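Local coordinates for protein malonate decarboxylase subunit alpha (Acinetobacter baumannii ATCC 17978, PDB 6MPR) that probably acts as the acyl-carrier-protein transferase subunit of malonate decarboxylase, exchanging carrier-bound acetyl for malonyl ahead of decarboxylation, at residues E65-Q69 with I93-V97; K70-L75 with V159-G163; A162-R168 with Q198-D204; G175-D180 with A345-R350. One frame throughout, in Å; residues are numbered along the deposited sequence.

Contact 1 (E65-Q69 with I93-V97); sequences EGNNQ and IMPSV
The carbonyl oxygen of G66 is the hub of this contact. It accepts a hydrogen bond from the backbone N of S96 (G66 O to S96 N, 2.8 Å), with the donor tilted 30° from the carbonyl plane. The same oxygen rests against the ring of P95, meeting CB at one end at 3.2 Å and CD at the other. A weaker CA-H...O contact runs the opposite way, from G66 CA to S96 O at 3.3 Å, and joins the two residues a second time. M94 reaches in through its terminal methyl: a bend at chi3 (71°) brings CE to 4.2 Å from G66 CA. On the side of N67, S96 offers carbon rather than oxygen. Its CB, placed by the backbone, meets N67 O at 3.3 Å and N68 CA at 3.8 Å, while S96 OG stays 3.9 Å from N67 O.

Behind this first shell, the peptide bond between E65 and G66 is cis, and it forms a sharp corner just beyond strand 61-64. Q71 steadies the corner from behind, taking the N-H of G66 on OE1 and giving NE2 to the carbonyls of N67 and Q69. P95 marks a second corner, where the chain leaves strand 90-94 for strand 96-97. Two irregular strand exits are thus joined by one bent main-chain hydrogen bond and close C-H packing, an attachment that depends on backbone shape more than on side-chain charge.

Contact 2 (K70-L75 with V159-G163); sequences KQADFL and VLSAG
Three side chains of K70-L75, those of K70, A72 and L75, point at the strand V159-G163. K70 lies alongside A162: its CG is anti to the backbone N (chi1 167°), its CD passes the methyl of A162 (K70 CD to A162 CB, 4.0 Å), and a bend at chi3 (75°) then turns the ammonium to the carbonyl. The resulting hydrogen bond, K70 NZ to A162 O, is 2.9 Å long. That nitrogen is also held by S177 O and S181 OG.

The methyls of A72 and A162 pass side by side, pointing in opposite senses, with A72 CB 3.8 Å from A162 CB. A72 is the centre of an inverse gamma turn and the N-cap residue of helix 73-79, and its methyl also rests on the strand backbone, A72 CB lying 3.8 Å from S161 C. Three residues on, in the first turn of the helix, L75 puts CD1 3.8 Å from L160 CB and 3.4 Å from S161 O.

L160 and A162 thus share the strand face that the loop and helix cover, V159 and S161 the face against helix 181-189. Helix 73-79 belongs to the beta-alpha-beta crossover from strand 61-64 to its neighbour 90-94. Strand 61-64 runs beside L160 on one flank, and strand 194-199 lies on the other, where Q198 touches both A72 and A162.

Contact 3 (A162-R168 with Q198-D204); sequences AGFMADR and QVNELVD
A166 and V199 form the close-packed heart of this contact, with A166 CB 3.6 Å from V199 CG1 on one face of the paired strands. The backbones run parallel. Short bonds, G163 N to Q198 O and V203 N to A166 O, both 2.8 Å, hold them at either end. On the opposite face M165 runs out straight as far as SD and then bends at chi3, crossing V203 at about a right angle, with M165 SD 3.6 Å from V203 CG1.

The packing is looser where both chains turn a corner, at F164 and N200. F164 and M165 make a classic beta bulge facing Y173, and the ring of F164 lies beside the N200 amide, nearly perpendicular to it. Here a water accepts from Q198 NE2 at 2.9 Å, with G163 O and N200 OD1 both within hydrogen-bonding distance; Q198 OE1 accepts from L75 N, and N200 OD1 has F229 N as its main partner.

At the exposed end R168 extends toward D204. A salt bridge joins R168 NE to D204 OD1 at 3.1 Å, in the guanidinium plane but on the anti side of the carboxylate, tilted out of its plane. L202 CD2 lies over one guanidinium face, toward its rim, and a water links R168 NH2 to D204 OD1.

Strands 158-163 and 194-199 are neighbours in the large parallel sheet. Past the two corners, strands 165-166 and 201-202 continue side by side in a small sheet that antiparallel strand 172-173 completes, with A166 and L202 packed on strand 221-224.

Contact 4 (G175-D180 with A345-R350); sequences GPSTED and ALRSNR
The guanidinium of R350 is met at its edge, close to its plane, by two carboxylates: NH1 gives one hydrogen bond to E179 OE1 and one to D180 OD1, both 2.8 Å salt bridges. The acids are turned differently, the E179 carboxylate standing 82° and that of D180 54° from the guanidinium plane. E179 uses its anti lone pair, whereas D180 is approached from the syn side, tilted out of the carboxylate plane, and is bonded to Y147 OH through OD2. R347 is touched over a face instead, with T178 CG2 3.9 Å above the R347 guanidinium plane, offset toward the rim; its charge goes to D213 and to E186 of the second subunit.

S348 bridges the middle. Its OG, held between the backbone N and the carbonyl carbon, donates to P176 O at 2.6 Å and accepts the N-H of E179 at 3.1 Å in an almost straight bond. S348 N and S348 O are buried without a partner, the carbonyl lying 3.2 Å from T178 CB. Toward the start of both segments, P176 CB packs on L346 CB at 4.0 Å. At the helix end R350 N donates to E179 O (3.0 Å) from well above the carbonyl plane, and a water joins that oxygen to N349 OD1, which also caps helix 350-359 at M352 N.

One arginine nitrogen therefore serves two adjacent acids, and this would probably ease their mutual repulsion. Q69 OE1 holds NH2 of R350, and the N-H groups of Q69 and K70 bind E179, so the network is fixed on several sides.

From the N terminus, contact 1 closes the first loop, tying the exit of strand 61-64 to that of strand 90-94. Contact 2 opens just inside that loop and closes beyond it, at strand 158-163, so the two cross. Contact 3 begins on the residues where contact 2 ends, A162 and G163, and joins that strand to its neighbour 194-199. Contact 4 opens inside the loop of contact 3 and runs on to residue 350, crossing contact 3 and tying the loop before helix 181-189 to the loop before helix 350-359. E65 links contact 1 to contacts 2 and 3, K70 NZ reaches S177 O between contacts 2 and 4, and Q69 joins contact 1 to R350.

Contact 1 (E65-Q69 with I93-V97)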
loop_
_atom_site.group_PDB
_atom_site.type_symbol
_atom_site.label_atom_id
_atom_site.label_comp_id
_atom_site.label_asym_id
_atom_site.label_seq_id
_atom_site.Cartn_x
_atom_site.Cartn_y
_atom_site.Cartn_z
ATOM N N GLU A 65 -8.774 14.088 12.129
ATOM C CA GLU A 65 -7.947 13.167 12.904
ATOM C C GLU A 65 -8.473 13.075 14.335
ATOM O O GLU A 65 -8.600 14.099 15.010
ATOM C CB GLU A 65 -6.495 13.652 12.916
ATOM C CG GLU A 65 -5.783 13.593 11.562
ATOM C CD GLU A 65 -4.342 14.070 11.656
ATOM O OE1 GLU A 65 -3.894 14.421 12.765
ATOM O OE2 GLU A 65 -3.665 14.126 10.618
ATOM N N GLY A 66 -8.829 11.874 14.780
ATOM C CA GLY A 66 -9.113 10.767 13.886
ATOM C C GLY A 66 -8.014 9.792 13.484
ATOM O O GLY A 66 -8.272 8.869 12.705
ATOM N N ASN A 67 -6.786 9.984 13.954
ATOM C CA ASN A 67 -5.772 8.941 13.848
ATOM C C ASN A 67 -6.108 7.827 14.827
ATOM O O ASN A 67 -6.931 7.993 15.731
ATOM C CB ASN A 67 -4.365 9.447 14.193
ATOM C CG ASN A 67 -3.897 10.603 13.340
ATOM O OD1 ASN A 67 -3.446 10.416 12.211
ATOM N ND2 ASN A 67 -3.923 11.801 13.910
ATOM N N ASN A 68 -5.426 6.693 14.695
ATOM C CA ASN A 68 -5.662 5.639 15.672
ATOM C C ASN A 68 -5.295 6.096 17.080
ATOM O O ASN A 68 -5.994 5.756 18.045
ATOM C CB ASN A 68 -4.903 4.367 15.324
ATOM C CG ASN A 68 -5.221 3.230 16.298
ATOM O OD1 ASN A 68 -6.247 2.553 16.169
ATOM N ND2 ASN A 68 -4.365 3.045 17.294
ATOM N N GLN A 69 -4.226 6.885 17.224
ATOM C CA GLN A 69 -3.784 7.362 18.531
ATOM C C GLN A 69 -3.964 8.872 18.663
ATOM O O GLN A 69 -4.811 9.325 19.435
ATOM C CB GLN A 69 -2.325 6.948 18.759
ATOM C CG GLN A 69 -2.093 5.442 18.659
ATOM C CD GLN A 69 -0.653 5.108 18.307
ATOM O OE1 GLN A 69 -0.333 4.866 17.141
ATOM N NE2 GLN A 69 0.215 5.088 19.303
ATOM N N ILE A 93 -14.590 11.927 6.999
ATOM C CA ILE A 93 -13.664 10.878 6.591
ATOM C C ILE A 93 -12.683 10.715 7.737
ATOM O O ILE A 93 -11.862 11.607 7.989
ATOM C CB ILE A 93 -12.948 11.212 5.276
ATOM C CG1 ILE A 93 -13.975 11.395 4.162
ATOM C CG2 ILE A 93 -11.983 10.085 4.891
ATOM C CD1 ILE A 93 -13.441 12.082 2.917
ATOM N N MET A 94 -12.779 9.584 8.449
ATOM C CA MET A 94 -12.005 9.459 9.674
ATOM C C MET A 94 -11.353 8.090 9.765
ATOM O O MET A 94 -12.057 7.078 9.775
ATOM C CB MET A 94 -12.898 9.694 10.887
ATOM C CG MET A 94 -13.592 11.071 10.876
ATOM S SD MET A 94 -14.543 11.363 12.368
ATOM C CE MET A 94 -13.194 11.563 13.520
ATOM N N PRO A 95 -10.022 8.014 9.843
ATOM C CA PRO A 95 -9.390 6.702 10.035
ATOM C C PRO A 95 -9.891 6.006 11.288
ATOM O O PRO A 95 -10.141 4.801 11.270
ATOM C CB PRO A 95 -7.893 7.044 10.117
ATOM C CG PRO A 95 -7.776 8.324 9.301
ATOM C CD PRO A 95 -9.037 9.089 9.613
ATOM N N SER A 96 -10.070 6.756 12.373
ATOM C CA SER A 96 -10.493 6.188 13.649
ATOM C C SER A 96 -11.536 7.106 14.274
ATOM O O SER A 96 -11.310 8.317 14.369
ATOM C CB SER A 96 -9.289 6.010 14.586
ATOM O OG SER A 96 -9.610 5.144 15.664
ATOM N N VAL A 97 -12.674 6.534 14.686
ATOM C CA VAL A 97 -13.773 7.272 15.310
ATOM C C VAL A 97 -13.836 6.825 16.763
ATOM O O VAL A 97 -14.364 5.750 17.060
ATOM C CB VAL A 97 -15.117 7.025 14.616
ATOM C CG1 VAL A 97 -16.158 8.024 15.120
ATOM C CG2 VAL A 97 -14.983 7.102 13.116
#

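Contact 2 (K70-L75 with V159-G163)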
loop_
_atom_site.group_PDB
_atom_site.type_symbol
_atom_site.label_atom_id
_atom_site.label_comp_id
_atom_site.label_asym_id
_atom_site.label_seq_id
_atom_site.Cartn_x
_atom_site.Cartn_y
_atom_site.Cartn_z
ATOM N N LYS A 70 -3.194 9.670 17.922
ATOM C CA LYS A 70 -3.275 11.129 18.020
ATOM C C LYS A 70 -4.643 11.638 17.583
ATOM O O LYS A 70 -5.133 11.263 16.516
ATOM C CB LYS A 70 -2.184 11.757 17.143
ATOM C CG LYS A 70 -2.338 13.247 16.902
ATOM C CD LYS A 70 -1.140 13.774 16.115
ATOM C CE LYS A 70 -1.209 13.384 14.652
ATOM N NZ LYS A 70 0.008 13.822 13.877
ATOM N N GLN A 71 -5.250 12.508 18.399
ATOM C CA GLN A 71 -6.541 13.123 18.097
ATOM C C GLN A 71 -6.383 14.634 18.033
ATOM O O GLN A 71 -5.869 15.254 18.977
ATOM C CB GLN A 71 -7.631 12.802 19.140
ATOM C CG GLN A 71 -7.788 11.318 19.497
ATOM C CD GLN A 71 -8.189 10.495 18.292
ATOM O OE1 GLN A 71 -9.074 10.897 17.516
ATOM N NE2 GLN A 71 -7.534 9.352 18.111
ATOM N N ALA A 72 -6.852 15.225 16.939
ATOM C CA ALA A 72 -6.944 16.680 16.852
ATOM C C ALA A 72 -8.186 17.118 17.633
ATOM O O ALA A 72 -9.196 17.571 17.085
ATOM C CB ALA A 72 -7.003 17.116 15.397
ATOM N N ASP A 73 -8.115 16.949 18.949
ATOM C CA ASP A 73 -9.347 17.055 19.735
ATOM C C ASP A 73 -9.800 18.495 19.940
ATOM O O ASP A 73 -10.996 18.734 20.149
ATOM C CB ASP A 73 -9.190 16.349 21.084
ATOM C CG ASP A 73 -8.206 17.035 22.008
ATOM O OD1 ASP A 73 -6.985 17.067 21.700
ATOM O OD2 ASP A 73 -8.658 17.561 23.049
ATOM N N PHE A 74 -8.884 19.461 19.878
ATOM C CA PHE A 74 -9.315 20.856 19.870
ATOM C C PHE A 74 -10.137 21.157 18.623
ATOM O O PHE A 74 -11.202 21.788 18.707
ATOM C CB PHE A 74 -8.094 21.769 19.965
ATOM C CG PHE A 74 -8.404 23.229 19.877
ATOM C CD1 PHE A 74 -9.185 23.851 20.841
ATOM C CD2 PHE A 74 -7.888 23.985 18.847
ATOM C CE1 PHE A 74 -9.450 25.218 20.766
ATOM C CE2 PHE A 74 -8.159 25.338 18.757
ATOM C CZ PHE A 74 -8.936 25.953 19.722
ATOM N N LEU A 75 -9.688 20.677 17.463
ATOM C CA LEU A 75 -10.450 20.925 16.237
ATOM C C LEU A 75 -11.772 20.168 16.237
ATOM O O LEU A 75 -12.796 20.714 15.816
ATOM C CB LEU A 75 -9.620 20.559 14.997
ATOM C CG LEU A 75 -8.349 21.379 14.766
ATOM C CD1 LEU A 75 -7.608 20.927 13.482
ATOM C CD2 LEU A 75 -8.657 22.870 14.738
ATOM N N VAL A 159 -9.017 19.189 5.575
ATOM C CA VAL A 159 -8.315 18.264 6.460
ATOM C C VAL A 159 -8.024 18.975 7.774
ATOM O O VAL A 159 -7.439 20.066 7.779
ATOM C CB VAL A 159 -7.022 17.733 5.819
ATOM C CG1 VAL A 159 -6.311 16.794 6.778
ATOM C CG2 VAL A 159 -7.332 16.998 4.505
ATOM N N LEU A 160 -8.428 18.346 8.883
ATOM C CA LEU A 160 -8.256 18.856 10.248
ATOM C C LEU A 160 -7.298 17.909 10.963
ATOM O O LEU A 160 -7.657 16.765 11.275
ATOM C CB LEU A 160 -9.598 18.933 10.976
ATOM C CG LEU A 160 -10.711 19.724 10.289
ATOM C CD1 LEU A 160 -12.009 19.615 11.124
ATOM C CD2 LEU A 160 -10.275 21.177 10.115
ATOM N N SER A 161 -6.072 18.375 11.210
ATOM C CA SER A 161 -4.991 17.519 11.680
ATOM C C SER A 161 -4.325 18.142 12.896
ATOM O O SER A 161 -4.621 19.271 13.287
ATOM C CB SER A 161 -3.938 17.281 10.582
ATOM O OG SER A 161 -4.469 16.532 9.512
ATOM N N ALA A 162 -3.412 17.388 13.510
ATOM C CA ALA A 162 -2.713 17.838 14.710
ATOM C C ALA A 162 -1.215 17.577 14.628
ATOM O O ALA A 162 -0.772 16.584 14.040
ATOM C CB ALA A 162 -3.256 17.134 15.961
ATOM N N GLY A 163 -0.438 18.456 15.280
ATOM C CA GLY A 163 0.994 18.275 15.402
ATOM C C GLY A 163 1.514 18.856 16.706
ATOM O O GLY A 163 0.777 19.465 17.482
#

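Contact 3 (A162-R168 with Q198-D204)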
loop_
_atom_site.group_PDB
_atom_site.type_symbol
_atom_site.label_atom_id
_atom_site.label_comp_id
_atom_site.label_asym_id
_atom_site.label_seq_id
_atom_site.Cartn_x
_atom_site.Cartn_y
_atom_site.Cartn_z
ATOM N N ALA A 162 -3.412 17.388 13.510
ATOM C CA ALA A 162 -2.713 17.838 14.710
ATOM C C ALA A 162 -1.215 17.577 14.628
ATOM O O ALA A 162 -0.772 16.584 14.040
ATOM C CB ALA A 162 -3.256 17.134 15.961
ATOM N N GLY A 163 -0.438 18.456 15.280
ATOM C CA GLY A 163 0.994 18.275 15.402
ATOM C C GLY A 163 1.514 18.856 16.706
ATOM O O GLY A 163 0.777 19.465 17.482
ATOM N N PHE A 164 2.811 18.647 16.947
ATOM C CA PHE A 164 3.436 19.176 18.158
ATOM C C PHE A 164 3.702 20.667 18.037
ATOM O O PHE A 164 3.426 21.434 18.968
ATOM C CB PHE A 164 4.753 18.450 18.442
ATOM C CG PHE A 164 4.579 17.094 19.051
ATOM C CD1 PHE A 164 4.246 16.960 20.393
ATOM C CD2 PHE A 164 4.768 15.947 18.290
ATOM C CE1 PHE A 164 4.093 15.703 20.963
ATOM C CE2 PHE A 164 4.602 14.693 18.852
ATOM C CZ PHE A 164 4.281 14.568 20.187
ATOM N N MET A 165 4.259 21.095 16.907
ATOM C CA MET A 165 4.773 22.454 16.808
ATOM C C MET A 165 4.615 22.956 15.382
ATOM O O MET A 165 4.711 22.182 14.424
ATOM C CB MET A 165 6.247 22.491 17.252
ATOM C CG MET A 165 6.857 23.858 17.338
ATOM S SD MET A 165 8.579 23.748 17.892
ATOM C CE MET A 165 8.359 23.894 19.670
ATOM N N ALA A 166 4.327 24.246 15.249
ATOM C CA ALA A 166 4.347 24.910 13.956
ATOM C C ALA A 166 5.139 26.199 14.076
ATOM O O ALA A 166 5.195 26.815 15.144
ATOM C CB ALA A 166 2.943 25.236 13.438
ATOM N N ASP A 167 5.754 26.600 12.969
ATOM C CA ASP A 167 6.278 27.952 12.875
ATOM C C ASP A 167 5.194 28.830 12.243
ATOM O O ASP A 167 4.094 28.364 11.948
ATOM C CB ASP A 167 7.593 27.970 12.101
ATOM C CG ASP A 167 7.428 27.656 10.617
ATOM O OD1 ASP A 167 6.293 27.606 10.096
ATOM O OD2 ASP A 167 8.466 27.456 9.961
ATOM N N ARG A 168 5.507 30.102 12.003
ATOM C CA ARG A 168 4.485 31.016 11.503
ATOM C C ARG A 168 4.289 30.931 9.994
ATOM O O ARG A 168 3.437 31.644 9.448
ATOM C CB ARG A 168 4.805 32.448 11.927
ATOM C CG ARG A 168 4.739 32.623 13.429
ATOM C CD ARG A 168 4.880 34.076 13.822
ATOM N NE ARG A 168 4.666 34.258 15.248
ATOM C CZ ARG A 168 3.484 34.525 15.796
ATOM N NH1 ARG A 168 2.403 34.626 15.026
ATOM N NH2 ARG A 168 3.382 34.676 17.110
ATOM N N GLN A 198 -3.938 21.938 14.129
ATOM C CA GLN A 198 -3.740 22.392 15.499
ATOM C C GLN A 198 -2.365 21.944 15.996
ATOM O O GLN A 198 -1.915 20.831 15.700
ATOM C CB GLN A 198 -4.850 21.863 16.414
ATOM C CG GLN A 198 -4.855 20.331 16.587
ATOM C CD GLN A 198 -5.621 19.913 17.813
ATOM O OE1 GLN A 198 -6.845 19.787 17.778
ATOM N NE2 GLN A 198 -4.905 19.701 18.919
ATOM N N VAL A 199 -1.680 22.824 16.732
ATOM C CA VAL A 199 -0.375 22.482 17.292
ATOM C C VAL A 199 -0.343 22.776 18.783
ATOM O O VAL A 199 -1.036 23.671 19.280
ATOM C CB VAL A 199 0.801 23.206 16.587
ATOM C CG1 VAL A 199 0.922 22.729 15.139
ATOM C CG2 VAL A 199 0.646 24.730 16.658
ATOM N N ASN A 200 0.495 22.019 19.496
ATOM C CA ASN A 200 0.665 22.249 20.928
ATOM C C ASN A 200 1.385 23.560 21.203
ATOM O O ASN A 200 1.085 24.229 22.199
ATOM C CB ASN A 200 1.441 21.104 21.578
ATOM C CG ASN A 200 0.681 19.798 21.544
ATOM O OD1 ASN A 200 -0.492 19.759 21.161
ATOM N ND2 ASN A 200 1.340 18.724 21.941
ATOM N N GLU A 201 2.323 23.939 20.331
ATOM C CA GLU A 201 3.177 25.109 20.505
ATOM C C GLU A 201 3.393 25.815 19.173
ATOM O O GLU A 201 3.548 25.169 18.133
ATOM C CB GLU A 201 4.555 24.709 21.029
ATOM C CG GLU A 201 4.670 24.442 22.485
ATOM C CD GLU A 201 6.106 24.120 22.823
ATOM O OE1 GLU A 201 6.523 22.970 22.580
ATOM O OE2 GLU A 201 6.829 25.034 23.271
ATOM N N LEU A 202 3.473 27.142 19.220
ATOM C CA LEU A 202 3.835 27.954 18.066
ATOM C C LEU A 202 5.208 28.578 18.287
ATOM O O LEU A 202 5.458 29.159 19.349
ATOM C CB LEU A 202 2.801 29.061 17.837
ATOM C CG LEU A 202 2.996 29.993 16.643
ATOM C CD1 LEU A 202 2.707 29.261 15.346
ATOM C CD2 LEU A 202 2.096 31.217 16.785
ATOM N N VAL A 203 6.089 28.463 17.287
ATOM C CA VAL A 203 7.369 29.162 17.273
ATOM C C VAL A 203 7.394 30.128 16.087
ATOM O O VAL A 203 6.523 30.105 15.219
ATOM C CB VAL A 203 8.572 28.196 17.218
ATOM C CG1 VAL A 203 8.569 27.280 18.415
ATOM C CG2 VAL A 203 8.554 27.407 15.941
ATOM N N ASP A 204 8.402 31.009 16.074
ATOM C CA ASP A 204 8.473 32.010 15.012
ATOM C C ASP A 204 9.112 31.462 13.741
ATOM O O ASP A 204 8.615 31.722 12.639
ATOM C CB ASP A 204 9.243 33.245 15.486
ATOM C CG ASP A 204 8.591 33.917 16.669
ATOM O OD1 ASP A 204 7.352 33.883 16.756
ATOM O OD2 ASP A 204 9.318 34.486 17.514
HETATM O O HOH W 1 -1.999 19.946 18.754
HETATM O O HOH W 2 5.654 21.056 21.308
HETATM O O HOH W 3 5.712 34.015 18.865
#

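Contact 4 (G175-D180 with A345-R350)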
loop_
_atom_site.group_PDB
_atom_site.type_symbol
_atom_site.label_atom_id
_atom_site.label_comp_id
_atom_site.label_asym_id
_atom_site.label_seq_id
_atom_site.Cartn_x
_atom_site.Cartn_y
_atom_site.Cartn_z
ATOM N N GLY A 175 6.623 14.575 14.612
ATOM C CA GLY A 175 7.473 13.781 15.479
ATOM C C GLY A 175 7.058 12.327 15.623
ATOM O O GLY A 175 6.629 11.674 14.659
ATOM N N PRO A 176 7.182 11.790 16.841
ATOM C CA PRO A 176 6.782 10.388 17.066
ATOM C C PRO A 176 5.336 10.109 16.704
ATOM O O PRO A 176 5.005 8.969 16.369
ATOM C CB PRO A 176 7.025 10.180 18.569
ATOM C CG PRO A 176 8.077 11.215 18.920
ATOM C CD PRO A 176 7.792 12.406 18.034
ATOM N N SER A 177 4.464 11.118 16.726
ATOM C CA SER A 177 3.054 10.902 16.429
ATOM C C SER A 177 2.675 11.361 15.027
ATOM O O SER A 177 1.539 11.800 14.800
ATOM C CB SER A 177 2.183 11.585 17.486
ATOM O OG SER A 177 2.381 10.943 18.717
ATOM N N THR A 178 3.617 11.276 14.083
ATOM C CA THR A 178 3.328 11.576 12.686
ATOM C C THR A 178 2.138 10.756 12.180
ATOM O O THR A 178 1.198 11.305 11.593
ATOM C CB THR A 178 4.584 11.329 11.849
ATOM O OG1 THR A 178 5.598 12.295 12.208
ATOM C CG2 THR A 178 4.274 11.468 10.370
ATOM N N GLU A 179 2.145 9.439 12.435
ATOM C CA GLU A 179 1.001 8.573 12.139
ATOM C C GLU A 179 0.455 8.758 10.724
ATOM O O GLU A 179 1.205 8.605 9.746
ATOM C CB GLU A 179 -0.128 8.792 13.169
ATOM C CG GLU A 179 0.211 8.210 14.574
ATOM C CD GLU A 179 -0.959 8.303 15.563
ATOM O OE1 GLU A 179 -1.995 7.620 15.360
ATOM O OE2 GLU A 179 -0.840 9.067 16.547
ATOM N N ASP A 180 -0.855 9.066 10.613
ATOM C CA ASP A 180 -1.533 9.190 9.323
ATOM C C ASP A 180 -1.328 10.542 8.658
ATOM O O ASP A 180 -1.679 10.684 7.483
ATOM C CB ASP A 180 -3.067 9.016 9.426
ATOM C CG ASP A 180 -3.516 7.923 10.407
ATOM O OD1 ASP A 180 -2.909 7.741 11.475
ATOM O OD2 ASP A 180 -4.555 7.289 10.123
ATOM N N ALA A 345 14.294 12.093 17.345
ATOM C CA ALA A 345 12.990 11.542 17.707
ATOM C C ALA A 345 12.432 10.586 16.642
ATOM O O ALA A 345 12.683 10.734 15.440
ATOM C CB ALA A 345 11.987 12.674 17.947
ATOM N N LEU A 346 11.648 9.608 17.115
ATOM C CA LEU A 346 10.925 8.680 16.252
ATOM C C LEU A 346 10.200 9.399 15.118
ATOM O O LEU A 346 9.647 10.485 15.304
ATOM C CB LEU A 346 9.899 7.903 17.089
ATOM C CG LEU A 346 8.934 6.925 16.401
ATOM C CD1 LEU A 346 9.689 5.733 15.797
ATOM C CD2 LEU A 346 7.814 6.440 17.356
ATOM N N ARG A 347 10.183 8.764 13.940
ATOM C CA ARG A 347 9.306 9.144 12.826
ATOM C C ARG A 347 8.416 7.939 12.535
ATOM O O ARG A 347 8.846 6.976 11.889
ATOM C CB ARG A 347 10.116 9.563 11.594
ATOM C CG ARG A 347 9.394 9.534 10.261
ATOM C CD ARG A 347 8.761 10.877 9.843
ATOM N NE ARG A 347 8.187 10.752 8.498
ATOM C CZ ARG A 347 7.523 11.704 7.841
ATOM N NH1 ARG A 347 7.328 12.910 8.385
ATOM N NH2 ARG A 347 7.047 11.442 6.630
ATOM N N SER A 348 7.196 7.964 13.061
ATOM C CA SER A 348 6.219 6.978 12.644
ATOM C C SER A 348 5.650 7.373 11.289
ATOM O O SER A 348 5.796 8.507 10.823
ATOM C CB SER A 348 5.094 6.870 13.660
ATOM O OG SER A 348 4.561 8.148 13.925
ATOM N N ASN A 349 5.006 6.409 10.643
ATOM C CA ASN A 349 4.383 6.672 9.357
ATOM C C ASN A 349 3.396 5.527 9.144
ATOM O O ASN A 349 3.802 4.445 8.724
ATOM C CB ASN A 349 5.440 6.742 8.260
ATOM C CG ASN A 349 4.872 7.106 6.903
ATOM O OD1 ASN A 349 3.738 6.752 6.572
ATOM N ND2 ASN A 349 5.677 7.805 6.094
ATOM N N ARG A 350 2.115 5.766 9.456
ATOM C CA ARG A 350 1.165 4.651 9.448
ATOM C C ARG A 350 0.969 4.099 8.041
ATOM O O ARG A 350 0.888 2.875 7.857
ATOM C CB ARG A 350 -0.180 5.062 10.076
ATOM C CG ARG A 350 -1.261 3.951 9.967
ATOM C CD ARG A 350 -2.395 4.121 10.987
ATOM N NE ARG A 350 -1.981 3.663 12.315
ATOM C CZ ARG A 350 -1.777 4.452 13.366
ATOM N NH1 ARG A 350 -1.975 5.756 13.273
ATOM N NH2 ARG A 350 -1.383 3.936 14.529
HETATM O O HOH W 4 0.951 7.985 7.025
#